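Local coordinates for protein toll-like receptor 6, Variable lymphocyte receptor B (Mus musculus, PDB 3A79) that probably pairs with a partner Toll-like receptor to sense microbial diacylated lipopeptides at the cell surface, and is here fused to a stabilising lymphocyte-receptor fragment, at residues B[288-296]-B[314-324]; B[297-308]-B[326-337]. One frame throughout, in Å; residues are numbered along the deposited sequence.

Interaction 1: B[288-296]-B[314-324]; sequences ITERIDREE and NQVFLFSKEAL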
loop_
_atom_site.group_PDB
_atom_site.type_symbol
_atom_site.label_atom_id
_atom_site.label_comp_id
_atom_site.label_asym_id
_atom_site.label_seq_id
_atom_site.Cartn_x
_atom_site.Cartn_y
_atom_site.Cartn_z
ATOM N N ILE B 288 16.291 1.525 16.851
ATOM C CA ILE B 288 16.609 0.186 17.381
ATOM C C ILE B 288 17.923 -0.347 16.786
ATOM O O ILE B 288 18.130 -0.273 15.577
ATOM C CB ILE B 288 15.492 -0.823 17.055
ATOM C CG1 ILE B 288 14.099 -0.217 17.284
ATOM C CG2 ILE B 288 15.684 -2.089 17.833
ATOM C CD1 ILE B 288 13.833 0.238 18.693
ATOM N N THR B 289 18.802 -0.914 17.612
ATOM C CA THR B 289 20.208 -0.922 17.203
ATOM C C THR B 289 20.989 -2.168 16.798
ATOM O O THR B 289 21.398 -2.249 15.641
ATOM C CB THR B 289 21.060 0.034 18.039
ATOM O OG1 THR B 289 21.184 1.254 17.303
ATOM C CG2 THR B 289 22.445 -0.528 18.295
ATOM N N GLU B 290 21.261 -3.116 17.677
ATOM C CA GLU B 290 22.246 -4.129 17.248
ATOM C C GLU B 290 21.608 -5.469 16.959
ATOM O O GLU B 290 22.064 -6.212 16.093
ATOM C CB GLU B 290 23.370 -4.338 18.272
ATOM C CG GLU B 290 24.320 -3.166 18.508
ATOM C CD GLU B 290 25.113 -3.319 19.812
ATOM O OE1 GLU B 290 24.968 -4.365 20.489
ATOM O OE2 GLU B 290 25.882 -2.399 20.168
ATOM N N ARG B 291 20.566 -5.780 17.719
ATOM C CA ARG B 291 19.890 -7.060 17.628
ATOM C C ARG B 291 18.559 -6.913 18.332
ATOM O O ARG B 291 18.374 -6.011 19.142
ATOM C CB ARG B 291 20.732 -8.172 18.266
ATOM C CG ARG B 291 21.552 -7.727 19.478
ATOM C CD ARG B 291 22.690 -8.677 19.829
ATOM N NE ARG B 291 22.182 -10.024 20.065
ATOM C CZ ARG B 291 22.147 -10.990 19.147
ATOM N NH1 ARG B 291 22.596 -10.763 17.917
ATOM N NH2 ARG B 291 21.666 -12.188 19.458
ATOM N N ILE B 292 17.622 -7.788 17.998
ATOM C CA ILE B 292 16.352 -7.845 18.694
ATOM C C ILE B 292 16.097 -9.280 19.158
ATOM O O ILE B 292 15.777 -10.157 18.357
ATOM C CB ILE B 292 15.203 -7.362 17.802
ATOM C CG1 ILE B 292 15.473 -5.940 17.301
ATOM C CG2 ILE B 292 13.895 -7.419 18.550
ATOM C CD1 ILE B 292 14.363 -5.371 16.391
ATOM N N ASP B 293 16.272 -9.521 20.455
ATOM C CA ASP B 293 16.073 -10.850 21.023
ATOM C C ASP B 293 14.929 -10.825 22.017
ATOM O O ASP B 293 14.354 -9.758 22.288
ATOM C CB ASP B 293 17.349 -11.357 21.687
ATOM C CG ASP B 293 18.533 -11.377 20.733
ATOM O OD1 ASP B 293 19.503 -10.628 20.976
ATOM O OD2 ASP B 293 18.495 -12.124 19.730
ATOM N N ARG B 294 14.574 -11.997 22.534
ATOM C CA ARG B 294 13.512 -12.074 23.530
ATOM C C ARG B 294 14.037 -11.540 24.852
ATOM O O ARG B 294 14.973 -12.097 25.427
ATOM C CB ARG B 294 12.989 -13.505 23.691
ATOM C CG ARG B 294 11.646 -13.756 23.019
ATOM C CD ARG B 294 11.230 -15.229 23.094
ATOM N NE ARG B 294 11.799 -16.046 22.018
ATOM C CZ ARG B 294 11.238 -16.203 20.820
ATOM N NH1 ARG B 294 10.090 -15.592 20.544
ATOM N NH2 ARG B 294 11.822 -16.965 19.900
ATOM N N GLU B 295 13.444 -10.446 25.325
ATOM C CA GLU B 295 13.896 -9.820 26.562
ATOM C C GLU B 295 12.917 -10.051 27.710
ATOM O O GLU B 295 11.701 -10.087 27.512
ATOM C CB GLU B 295 14.132 -8.322 26.348
ATOM C CG GLU B 295 15.173 -8.009 25.275
ATOM C CD GLU B 295 16.588 -8.360 25.695
ATOM O OE1 GLU B 295 16.928 -8.115 26.872
ATOM O OE2 GLU B 295 17.360 -8.870 24.849
ATOM N N GLU B 296 13.460 -10.215 28.912
ATOM C CA GLU B 296 12.637 -10.401 30.097
ATOM C C GLU B 296 11.923 -9.112 30.465
ATOM O O GLU B 296 12.512 -8.028 30.436
ATOM C CB GLU B 296 13.480 -10.893 31.277
ATOM C CG GLU B 296 14.129 -12.246 31.038
ATOM C CD GLU B 296 13.179 -13.237 30.384
ATOM O OE1 GLU B 296 12.035 -13.375 30.875
ATOM O OE2 GLU B 296 13.576 -13.873 29.378
ATOM N N ASN B 314 14.673 1.404 12.168
ATOM C CA ASN B 314 15.159 0.111 12.702
ATOM C C ASN B 314 16.269 -0.548 11.862
ATOM O O ASN B 314 16.090 -0.819 10.681
ATOM C CB ASN B 314 14.004 -0.872 12.931
ATOM C CG ASN B 314 14.478 -2.263 13.380
ATOM O OD1 ASN B 314 15.662 -2.490 13.617
ATOM N ND2 ASN B 314 13.540 -3.198 13.492
ATOM N N GLN B 315 17.411 -0.811 12.486
ATOM C CA GLN B 315 18.593 -1.297 11.779
ATOM C C GLN B 315 18.785 -2.812 11.822
ATOM O O GLN B 315 19.688 -3.338 11.176
ATOM C CB GLN B 315 19.850 -0.626 12.326
ATOM C CG GLN B 315 19.785 0.874 12.317
ATOM C CD GLN B 315 21.064 1.497 12.808
ATOM O OE1 GLN B 315 21.950 0.803 13.337
ATOM N NE2 GLN B 315 21.178 2.817 12.639
ATOM N N VAL B 316 17.959 -3.506 12.594
ATOM C CA VAL B 316 17.988 -4.964 12.614
ATOM C C VAL B 316 16.953 -5.486 11.610
ATOM O O VAL B 316 15.845 -4.946 11.544
ATOM C CB VAL B 316 17.668 -5.501 14.023
ATOM C CG1 VAL B 316 17.970 -6.972 14.110
ATOM C CG2 VAL B 316 18.470 -4.759 15.044
ATOM N N PHE B 317 17.304 -6.513 10.828
ATOM C CA PHE B 317 16.384 -7.017 9.794
ATOM C C PHE B 317 15.877 -8.412 10.040
ATOM O O PHE B 317 14.715 -8.713 9.740
ATOM C CB PHE B 317 16.974 -6.895 8.389
ATOM C CG PHE B 317 17.132 -5.487 7.956
ATOM C CD1 PHE B 317 18.369 -4.879 7.979
ATOM C CD2 PHE B 317 16.032 -4.740 7.605
ATOM C CE1 PHE B 317 18.511 -3.572 7.615
ATOM C CE2 PHE B 317 16.172 -3.424 7.239
ATOM C CZ PHE B 317 17.412 -2.838 7.248
ATOM N N LEU B 318 16.748 -9.252 10.589
ATOM C CA LEU B 318 16.368 -10.598 10.994
ATOM C C LEU B 318 16.176 -10.698 12.516
ATOM O O LEU B 318 17.111 -10.503 13.294
ATOM C CB LEU B 318 17.407 -11.621 10.533
ATOM C CG LEU B 318 18.074 -11.432 9.176
ATOM C CD1 LEU B 318 18.988 -12.620 8.857
ATOM C CD2 LEU B 318 17.020 -11.273 8.129
ATOM N N PHE B 319 14.959 -11.018 12.929
ATOM C CA PHE B 319 14.662 -11.204 14.337
ATOM C C PHE B 319 13.250 -11.723 14.505
ATOM O O PHE B 319 12.422 -11.541 13.628
ATOM C CB PHE B 319 14.814 -9.886 15.076
ATOM C CG PHE B 319 13.871 -8.830 14.621
ATOM C CD1 PHE B 319 12.637 -8.674 15.237
ATOM C CD2 PHE B 319 14.217 -7.973 13.588
ATOM C CE1 PHE B 319 11.753 -7.673 14.822
ATOM C CE2 PHE B 319 13.344 -6.972 13.172
ATOM C CZ PHE B 319 12.108 -6.822 13.790
ATOM N N SER B 320 12.962 -12.371 15.624
ATOM C CA SER B 320 11.600 -12.833 15.838
ATOM C C SER B 320 10.681 -11.658 16.152
ATOM O O SER B 320 10.839 -10.997 17.173
ATOM C CB SER B 320 11.531 -13.863 16.958
ATOM O OG SER B 320 10.176 -14.151 17.260
ATOM N N LYS B 321 9.714 -11.400 15.279
ATOM C CA LYS B 321 8.852 -10.238 15.457
ATOM C C LYS B 321 8.041 -10.289 16.763
ATOM O O LYS B 321 7.647 -9.243 17.292
ATOM C CB LYS B 321 7.955 -10.013 14.232
ATOM C CG LYS B 321 8.696 -9.510 12.993
ATOM C CD LYS B 321 9.578 -10.610 12.398
ATOM C CE LYS B 321 10.517 -10.058 11.346
ATOM N NZ LYS B 321 10.741 -8.620 11.604
ATOM N N GLU B 322 7.806 -11.491 17.291
ATOM C CA GLU B 322 7.195 -11.619 18.615
ATOM C C GLU B 322 8.020 -10.838 19.636
ATOM O O GLU B 322 7.487 -10.015 20.383
ATOM C CB GLU B 322 7.095 -13.084 19.036
ATOM C CG GLU B 322 5.878 -13.809 18.493
ATOM C CD GLU B 322 6.182 -15.247 18.065
ATOM O OE1 GLU B 322 5.327 -16.133 18.302
ATOM O OE2 GLU B 322 7.271 -15.493 17.485
ATOM N N ALA B 323 9.329 -11.090 19.627
ATOM C CA ALA B 323 10.270 -10.519 20.594
ATOM C C ALA B 323 10.169 -9.012 20.694
ATOM O O ALA B 323 10.469 -8.429 21.738
ATOM C CB ALA B 323 11.694 -10.923 20.248
ATOM N N LEU B 324 9.754 -8.390 19.597
ATOM C CA LEU B 324 9.625 -6.945 19.523
ATOM C C LEU B 324 8.190 -6.521 19.818
ATOM O O LEU B 324 7.975 -5.687 20.687
ATOM C CB LEU B 324 10.086 -6.436 18.150
ATOM C CG LEU B 324 9.704 -5.013 17.711
ATOM C CD1 LEU B 324 10.519 -3.957 18.436
ATOM C CD2 LEU B 324 9.884 -4.863 16.226
#
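N314 pairs with I288 where two neighbouring parallel strands of the leucine-rich-repeat solenoid end, in the Toll-like receptor 6 part of the fusion; beyond them both segments run into loops that pack on each other. The N314 carboxamide reaches forward over its own chain: OD1 accepts V316 N in an Asx turn, the donor lying above the carbonyl plane, while ND2 sits 3.7 Å from I292 CD1. Q315 N continues the strand pairing with a hydrogen bond of 3.2 Å to I288 O (N-H...O 165°), and its side chain runs alongside T289, pointing the same way. V316 follows with CG2, which touches the backbone N of R291 at 3.5 Å and the CG1 methylene of I292. At F319 the ring presents one face to I292, whose CD1 stands 3.6 Å from the ring centroid, almost on the normal, in a CH-pi contact. The extended I292 chain (chi2 180°) carries that methyl over the centre of the ring, and K321 NZ lies over the opposite face, toward the rim. With an alanine in place of F319, the I292 methyl would probably lose the surface it rests on and a gap would open between the two loops. The F319 backbone also hydrogen-bonds the bound peptide, so the residue that stacks on I292 also belongs to a peptide-contacting turn. S320 OG approaches the R294 guanidinium obliquely; E322 OE2 lies at its edge, near the plane, but at 4.2 Å from R294 NH1 is beyond a salt bridge. In the first turn of helix 321-329, A323 CB meets D293 O at 3.5 Å. L324 joins W263 in covering I292, its CB 4.0 Å from I292 CG2.

Interaction 2: B[297-308]-B[326-337]; sequences FTYSETALKSLM and SVFAEMNIKMLS
L307 packs its CB against L336 CD1 and I333 CD1 in the tight half of this contact, which joins two successive parallel strands of the leucine-rich-repeat solenoid within the Toll-like receptor 6 part of the fusion. The axes of strands 306-308 and 335-337 approach to 4.8 Å and are parallel within 1°. M335 N bonds to K305 O, L307 N to M335 O, and S337 N to L307 O, each at 3.0 Å. On the face that carries L307 and L336 the two leucines lie side by side, pointing the same way. With CG anti to the backbone N (chi1 -171°), L307 sends CD2 toward M331 CE, at 3.7 Å, and the edge of the F328 ring. I333 CG2 closes the packing against L304 CB at 3.5 Å. Y299 reaches from the return loop to the end of helix 321-329: M331 CG stands over one face of its ring, offset toward the rim, with the sulfur oblique to it in a Met-aromatic contact, and OH donates to V327 O in the carbonyl plane, on a lone pair. Beside it V327 CG2 comes over a face of the F297 ring, 3.6 Å from F297 CE2, in a CH-pi contact. The outer part is looser. N332 ND2 makes only a weak bond of 3.3 Å to S300 O, while N332 OD1 takes the indole N-H of W274. S300, E301 and K334 are exposed, and the extended K305 side chain runs past M335 with its CE near SD. Chemically, backbone hydrogen bonds hold the strands in register around an apolar interior, whereas the return loop meets the helix end through ring packing and the Y299 hydroxyl bond to V327 O, with only a weak amide bond further out.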
loop_
_atom_site.group_PDB
_atom_site.type_symbol
_atom_site.label_atom_id
_atom_site.label_comp_id
_atom_site.label_asym_id
_atom_site.label_seq_id
_atom_site.Cartn_x
_atom_site.Cartn_y
_atom_site.Cartn_z
ATOM N N PHE B 297 10.646 -9.234 30.802
ATOM C CA PHE B 297 9.865 -8.090 31.243
ATOM C C PHE B 297 8.542 -8.538 31.850
ATOM O O PHE B 297 7.947 -9.521 31.409
ATOM C CB PHE B 297 9.616 -7.115 30.086
ATOM C CG PHE B 297 8.803 -7.697 28.968
ATOM C CD1 PHE B 297 7.441 -7.451 28.883
ATOM C CD2 PHE B 297 9.402 -8.503 28.003
ATOM C CE1 PHE B 297 6.689 -7.999 27.852
ATOM C CE2 PHE B 297 8.666 -9.051 26.977
ATOM C CZ PHE B 297 7.306 -8.797 26.896
ATOM N N THR B 298 8.108 -7.824 32.881
ATOM C CA THR B 298 6.767 -7.967 33.426
ATOM C C THR B 298 6.215 -6.575 33.674
ATOM O O THR B 298 6.910 -5.707 34.203
ATOM C CB THR B 298 6.725 -8.785 34.759
ATOM O OG1 THR B 298 7.981 -8.692 35.450
ATOM C CG2 THR B 298 6.397 -10.255 34.487
ATOM N N TYR B 299 4.966 -6.359 33.282
ATOM C CA TYR B 299 4.303 -5.093 33.549
ATOM C C TYR B 299 3.387 -5.174 34.756
ATOM O O TYR B 299 2.335 -5.815 34.710
ATOM C CB TYR B 299 3.510 -4.661 32.335
ATOM C CG TYR B 299 4.391 -4.393 31.165
ATOM C CD1 TYR B 299 4.363 -5.214 30.052
ATOM C CD2 TYR B 299 5.284 -3.337 31.188
ATOM C CE1 TYR B 299 5.174 -4.977 28.988
ATOM C CE2 TYR B 299 6.101 -3.090 30.125
ATOM C CZ TYR B 299 6.041 -3.912 29.022
ATOM O OH TYR B 299 6.860 -3.662 27.949
ATOM N N SER B 300 3.798 -4.515 35.835
ATOM C CA SER B 300 3.012 -4.485 37.054
ATOM C C SER B 300 2.307 -3.152 37.141
ATOM O O SER B 300 2.532 -2.277 36.311
ATOM C CB SER B 300 3.915 -4.650 38.272
ATOM O OG SER B 300 4.939 -5.594 38.022
ATOM N N GLU B 301 1.459 -3.003 38.153
ATOM C CA GLU B 301 0.816 -1.731 38.447
ATOM C C GLU B 301 1.757 -0.588 38.105
ATOM O O GLU B 301 2.915 -0.584 38.528
ATOM C CB GLU B 301 0.448 -1.665 39.927
ATOM C CG GLU B 301 1.613 -1.968 40.884
ATOM C CD GLU B 301 1.645 -3.419 41.377
ATOM O OE1 GLU B 301 1.223 -4.329 40.632
ATOM O OE2 GLU B 301 2.098 -3.645 42.522
ATOM N N THR B 302 1.264 0.376 37.336
ATOM C CA THR B 302 2.092 1.498 36.902
ATOM C C THR B 302 1.317 2.806 36.916
ATOM O O THR B 302 0.094 2.808 36.842
ATOM C CB THR B 302 2.636 1.275 35.481
ATOM O OG1 THR B 302 3.300 2.460 35.025
ATOM C CG2 THR B 302 1.499 0.948 34.528
ATOM N N ALA B 303 2.032 3.919 37.013
ATOM C CA ALA B 303 1.397 5.224 36.925
ATOM C C ALA B 303 1.126 5.618 35.465
ATOM O O ALA B 303 0.268 6.467 35.184
ATOM C CB ALA B 303 2.246 6.273 37.619
ATOM N N LEU B 304 1.860 4.988 34.548
ATOM C CA LEU B 304 1.742 5.261 33.123
ATOM C C LEU B 304 0.316 5.261 32.598
ATOM O O LEU B 304 -0.407 4.273 32.698
ATOM C CB LEU B 304 2.548 4.248 32.318
ATOM C CG LEU B 304 3.908 4.697 31.799
ATOM C CD1 LEU B 304 4.293 3.843 30.617
ATOM C CD2 LEU B 304 3.874 6.149 31.392
ATOM N N LYS B 305 -0.071 6.377 32.005
ATOM C CA LYS B 305 -1.328 6.450 31.288
ATOM C C LYS B 305 -1.078 6.280 29.791
ATOM O O LYS B 305 -1.927 5.735 29.081
ATOM C CB LYS B 305 -2.024 7.782 31.573
ATOM C CG LYS B 305 -3.336 7.991 30.836
ATOM C CD LYS B 305 -4.060 9.223 31.381
ATOM C CE LYS B 305 -5.263 9.625 30.531
ATOM N NZ LYS B 305 -5.839 10.906 31.029
ATOM N N SER B 306 0.095 6.713 29.321
ATOM C CA SER B 306 0.339 6.818 27.880
ATOM C C SER B 306 1.771 6.641 27.404
ATOM O O SER B 306 2.636 7.443 27.728
ATOM C CB SER B 306 -0.147 8.176 27.354
ATOM O OG SER B 306 0.696 8.631 26.301
ATOM N N LEU B 307 2.000 5.620 26.584
ATOM C CA LEU B 307 3.218 5.545 25.779
ATOM C C LEU B 307 2.947 6.108 24.387
ATOM O O LEU B 307 1.901 5.854 23.784
ATOM C CB LEU B 307 3.721 4.112 25.669
ATOM C CG LEU B 307 5.096 3.993 25.020
ATOM C CD1 LEU B 307 6.076 4.893 25.740
ATOM C CD2 LEU B 307 5.563 2.550 25.055
ATOM N N MET B 308 3.886 6.889 23.878
ATOM C CA MET B 308 3.728 7.484 22.564
ATOM C C MET B 308 5.066 7.484 21.836
ATOM O O MET B 308 5.990 8.200 22.221
ATOM C CB MET B 308 3.217 8.910 22.690
ATOM C CG MET B 308 2.596 9.444 21.417
ATOM S SD MET B 308 3.341 10.963 20.812
ATOM C CE MET B 308 4.850 10.300 20.146
ATOM N N SER B 326 5.554 -8.046 21.226
ATOM C CA SER B 326 4.895 -8.430 22.470
ATOM C C SER B 326 5.225 -7.444 23.602
ATOM O O SER B 326 4.378 -7.139 24.442
ATOM C CB SER B 326 5.247 -9.863 22.844
ATOM O OG SER B 326 6.645 -9.976 23.006
ATOM N N VAL B 327 6.454 -6.939 23.602
ATOM C CA VAL B 327 6.888 -5.916 24.552
ATOM C C VAL B 327 5.919 -4.732 24.641
ATOM O O VAL B 327 5.803 -4.106 25.691
ATOM C CB VAL B 327 8.298 -5.419 24.193
ATOM C CG1 VAL B 327 8.622 -4.113 24.897
ATOM C CG2 VAL B 327 9.322 -6.495 24.516
ATOM N N PHE B 328 5.226 -4.430 23.542
ATOM C CA PHE B 328 4.182 -3.402 23.543
ATOM C C PHE B 328 2.793 -3.994 23.760
ATOM O O PHE B 328 1.979 -3.428 24.473
ATOM C CB PHE B 328 4.167 -2.618 22.228
ATOM C CG PHE B 328 5.452 -1.937 21.915
ATOM C CD1 PHE B 328 6.315 -2.467 20.971
ATOM C CD2 PHE B 328 5.804 -0.769 22.562
ATOM C CE1 PHE B 328 7.510 -1.844 20.681
ATOM C CE2 PHE B 328 7.000 -0.142 22.274
ATOM C CZ PHE B 328 7.854 -0.683 21.333
ATOM N N ALA B 329 2.511 -5.123 23.124
ATOM C CA ALA B 329 1.162 -5.664 23.155
ATOM C C ALA B 329 0.722 -5.973 24.580
ATOM O O ALA B 329 -0.413 -5.681 24.969
ATOM C CB ALA B 329 1.070 -6.889 22.278
ATOM N N GLU B 330 1.640 -6.542 25.359
ATOM C CA GLU B 330 1.377 -6.904 26.754
ATOM C C GLU B 330 1.506 -5.735 27.741
ATOM O O GLU B 330 1.698 -5.964 28.931
ATOM C CB GLU B 330 2.313 -8.033 27.219
ATOM C CG GLU B 330 2.569 -9.156 26.216
ATOM C CD GLU B 330 3.244 -10.361 26.865
ATOM O OE1 GLU B 330 4.160 -10.967 26.254
ATOM O OE2 GLU B 330 2.851 -10.700 28.000
ATOM N N MET B 331 1.420 -4.495 27.267
ATOM C CA MET B 331 1.510 -3.338 28.165
ATOM C C MET B 331 0.166 -3.063 28.811
ATOM O O MET B 331 -0.878 -3.191 28.163
ATOM C CB MET B 331 2.003 -2.079 27.441
ATOM C CG MET B 331 3.483 -2.089 27.105
ATOM S SD MET B 331 4.060 -0.592 26.280
ATOM C CE MET B 331 5.812 -0.773 26.602
ATOM N N ASN B 332 0.199 -2.690 30.088
ATOM C CA ASN B 332 -1.022 -2.458 30.856
ATOM C C ASN B 332 -1.312 -0.983 31.108
ATOM O O ASN B 332 -1.582 -0.568 32.237
ATOM C CB ASN B 332 -1.007 -3.235 32.173
ATOM C CG ASN B 332 0.125 -2.812 33.094
ATOM O OD1 ASN B 332 1.109 -2.218 32.653
ATOM N ND2 ASN B 332 -0.007 -3.126 34.384
ATOM N N ILE B 333 -1.266 -0.204 30.034
ATOM C CA ILE B 333 -1.594 1.208 30.087
ATOM C C ILE B 333 -2.883 1.447 29.298
ATOM O O ILE B 333 -3.365 0.544 28.626
ATOM C CB ILE B 333 -0.447 2.033 29.513
ATOM C CG1 ILE B 333 -0.134 1.571 28.087
ATOM C CG2 ILE B 333 0.784 1.891 30.394
ATOM C CD1 ILE B 333 1.289 1.851 27.648
ATOM N N LYS B 334 -3.445 2.651 29.392
ATOM C CA LYS B 334 -4.678 2.981 28.675
ATOM C C LYS B 334 -4.448 3.438 27.237
ATOM O O LYS B 334 -5.260 3.159 26.359
ATOM C CB LYS B 334 -5.510 4.023 29.436
ATOM C CG LYS B 334 -6.415 3.389 30.496
ATOM C CD LYS B 334 -7.192 4.411 31.323
ATOM C CE LYS B 334 -7.607 3.799 32.667
ATOM N NZ LYS B 334 -7.961 4.810 33.716
ATOM N N MET B 335 -3.344 4.134 26.987
ATOM C CA MET B 335 -3.087 4.641 25.645
ATOM C C MET B 335 -1.716 4.279 25.091
ATOM O O MET B 335 -0.695 4.560 25.714
ATOM C CB MET B 335 -3.258 6.151 25.616
ATOM C CG MET B 335 -4.523 6.631 26.266
ATOM S SD MET B 335 -4.395 8.392 26.556
ATOM C CE MET B 335 -4.215 8.961 24.859
ATOM N N LEU B 336 -1.715 3.661 23.911
ATOM C CA LEU B 336 -0.494 3.361 23.175
ATOM C C LEU B 336 -0.580 3.938 21.775
ATOM O O LEU B 336 -1.487 3.590 21.026
ATOM C CB LEU B 336 -0.276 1.856 23.068
ATOM C CG LEU B 336 0.990 1.467 22.302
ATOM C CD1 LEU B 336 2.222 2.054 22.970
ATOM C CD2 LEU B 336 1.123 -0.040 22.185
ATOM N N SER B 337 0.352 4.828 21.440
ATOM C CA SER B 337 0.537 5.287 20.070
ATOM C C SER B 337 1.916 4.856 19.564
ATOM O O SER B 337 2.923 5.108 20.215
ATOM C CB SER B 337 0.416 6.815 19.972
ATOM O OG SER B 337 -0.863 7.303 20.352
#

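Overall arrangement
Along the chain the segments alternate: 288-296, then 297-308, then 314-324, then 326-337, so interactions 1 and 2 cross although their centres lie about 19 Å apart. Helix 321-329 serves both, its first turn in interaction 1 and its end in interaction 2, and strand 306-314 runs between them, entering interaction 2 and leaving at interaction 1. Together they join three successive strands, 278-288, 306-314 and 335-339, meeting the middle one near its two ends. Interaction 1 is the more peripheral, and its 314-324 side meets the bound peptide and another protein chain; no other protein chain touches interaction 2. The shared helix therefore connects the ligand-facing turn to the repeat interior.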